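Local atomic coordinates of takeout-like protein 1 (Epiphyas postvittana, PDB entry 3E8T), a protein that probably carries hydrophobic ligands in insects, holding ubiquinone-8 in a long internal tunnel of a fold related to juvenile hormone binding proteins. Residues Val126-Met131 with Phe143-Val148. Residues are numbered along the deposited sequence; the frame is centred on the assembly and turned at random. Where two conformers were deposited one is given.
Sequences VVSYEM and FKKYTV
Val127 lays its CG1 methyl over the centre of the Phe143 ring, 3.5 Å from the centroid and nearly on the ring normal, a CH-pi contact. That methyl is anti to the backbone N (chi1 171°), while CG2 heads for Tyr146 CB, so a beta-branched valine serves two neighbours at once. The Phe143 side chain also touches Ile205 and Leu209 of helix 182-211 and comes within about 5 Å of the bound ubiquinone-8, where a flat apolar group suits the setting. Replacing Phe143 by alanine is likely to leave the Val127 methyl without its aromatic face and to open a gap between sheet and helix beside the ligand. The segments belong to an antiparallel hairpin of the curved sheet that wraps the long helix in this juvenile hormone binding protein-like fold, and a beta bulge interrupts their register: Lys144 and Lys145 both lie opposite Ser128. Ser128 O accepts Lys144 N at 2.8 Å, and Ser128 N donates to Lys145 O at 2.9 Å. Ser128 OG stands between its own backbone N and carbonyl carbon (chi1 56°), which brings it 3.2 Å from Lys145 N to take a bent hydrogen bond (135°), a task for a short hydroxyl side chain. Beyond the bulge, Val126 and Thr147 bond reciprocally through their backbones, their side chains side by side. Lys144 bends at chi2, its long aliphatic chain reaching on to a salt bridge between NZ and Glu132.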
# COMPACT_ATOMS: atom_id res chain seq x y z
N VAL A 126 3.08 -10.49 4.22
CA VAL A 126 2.95 -11.92 4.41
C VAL A 126 1.50 -12.28 4.13
O VAL A 126 0.59 -11.62 4.66
CB VAL A 126 3.35 -12.35 5.83
CG1 VAL A 126 3.28 -13.89 5.92
CG2 VAL A 126 4.72 -11.77 6.19
N VAL A 127 1.29 -13.29 3.30
CA VAL A 127 -0.05 -13.74 2.95
C VAL A 127 -0.15 -15.22 3.23
O VAL A 127 0.75 -15.99 2.87
CB VAL A 127 -0.32 -13.52 1.47
CG1 VAL A 127 -1.64 -14.16 1.00
CG2 VAL A 127 -0.24 -12.02 1.11
N SER A 128 -1.24 -15.64 3.86
CA SER A 128 -1.57 -17.05 3.98
C SER A 128 -2.54 -17.46 2.90
O SER A 128 -3.40 -16.67 2.50
CB SER A 128 -2.12 -17.33 5.34
OG SER A 128 -3.21 -16.52 5.58
N TYR A 129 -2.40 -18.68 2.41
CA TYR A 129 -3.25 -19.14 1.31
C TYR A 129 -3.57 -20.61 1.51
O TYR A 129 -2.93 -21.32 2.29
CB TYR A 129 -2.54 -18.95 -0.06
CG TYR A 129 -1.43 -19.88 -0.29
CD1 TYR A 129 -1.68 -21.13 -0.85
CD2 TYR A 129 -0.11 -19.60 0.11
CE1 TYR A 129 -0.68 -22.03 -1.05
CE2 TYR A 129 0.91 -20.52 -0.09
CZ TYR A 129 0.60 -21.76 -0.66
OH TYR A 129 1.60 -22.67 -0.84
N GLU A 130 -4.52 -21.06 0.72
CA GLU A 130 -4.82 -22.47 0.59
C GLU A 130 -4.94 -22.77 -0.90
O GLU A 130 -5.48 -21.95 -1.64
CB GLU A 130 -6.15 -22.75 1.27
CG GLU A 130 -6.09 -22.76 2.80
CD GLU A 130 -5.36 -23.97 3.35
OE1 GLU A 130 -5.75 -25.10 2.98
OE2 GLU A 130 -4.40 -23.78 4.13
N MET A 131 -4.45 -23.93 -1.31
CA MET A 131 -4.68 -24.43 -2.65
C MET A 131 -6.00 -25.17 -2.60
O MET A 131 -6.17 -26.10 -1.79
CB MET A 131 -3.58 -25.41 -3.07
CG MET A 131 -2.19 -24.86 -3.27
SD MET A 131 -2.13 -23.62 -4.51
CE MET A 131 -3.28 -24.23 -5.70
N PHE A 143 -6.08 -16.80 -1.48
CA PHE A 143 -5.56 -15.99 -0.39
C PHE A 143 -6.54 -15.89 0.76
O PHE A 143 -7.74 -15.74 0.54
CB PHE A 143 -5.28 -14.58 -0.89
CG PHE A 143 -4.00 -14.40 -1.64
CD1 PHE A 143 -3.20 -15.44 -2.00
CD2 PHE A 143 -3.57 -13.08 -1.92
CE1 PHE A 143 -1.98 -15.22 -2.65
CE2 PHE A 143 -2.38 -12.85 -2.56
CZ PHE A 143 -1.59 -13.91 -2.94
N LYS A 144 -6.03 -15.94 1.99
CA LYS A 144 -6.86 -15.98 3.18
C LYS A 144 -6.65 -14.73 4.03
O LYS A 144 -7.63 -13.96 4.28
CB LYS A 144 -6.57 -17.24 3.99
CG LYS A 144 -6.89 -18.53 3.25
CD LYS A 144 -8.35 -18.66 2.85
CE LYS A 144 -8.61 -19.99 2.15
NZ LYS A 144 -10.10 -20.18 1.84
N LYS A 145 -5.47 -14.52 4.54
CA LYS A 145 -5.19 -13.39 5.43
C LYS A 145 -3.87 -12.78 5.02
O LYS A 145 -3.08 -13.42 4.29
CB LYS A 145 -5.11 -13.86 6.91
CG LYS A 145 -6.38 -14.40 7.42
CD LYS A 145 -6.40 -14.82 8.89
CE LYS A 145 -6.10 -13.70 9.86
NZ LYS A 145 -6.21 -14.24 11.27
N TYR A 146 -3.61 -11.58 5.48
CA TYR A 146 -2.35 -10.95 5.27
C TYR A 146 -1.96 -10.10 6.45
O TYR A 146 -2.81 -9.66 7.27
CB TYR A 146 -2.35 -10.09 3.98
CG TYR A 146 -3.21 -8.87 4.11
CD1 TYR A 146 -2.69 -7.65 4.49
CD2 TYR A 146 -4.60 -8.96 3.90
CE1 TYR A 146 -3.50 -6.55 4.65
CE2 TYR A 146 -5.41 -7.85 4.04
CZ TYR A 146 -4.85 -6.66 4.41
OH TYR A 146 -5.69 -5.57 4.54
N THR A 147 -0.66 -9.82 6.51
CA THR A 147 -0.10 -8.77 7.36
C THR A 147 0.85 -7.91 6.55
O THR A 147 1.47 -8.42 5.63
CB THR A 147 0.68 -9.32 8.54
OG1 THR A 147 1.79 -10.05 8.09
CG2 THR A 147 -0.18 -10.23 9.42
N VAL A 148 0.91 -6.63 6.87
CA VAL A 148 1.84 -5.75 6.22
C VAL A 148 2.52 -4.90 7.27
O VAL A 148 1.87 -4.41 8.22
CB VAL A 148 1.15 -4.86 5.19
CG1 VAL A 148 2.16 -4.14 4.36
CG2 VAL A 148 0.22 -5.65 4.31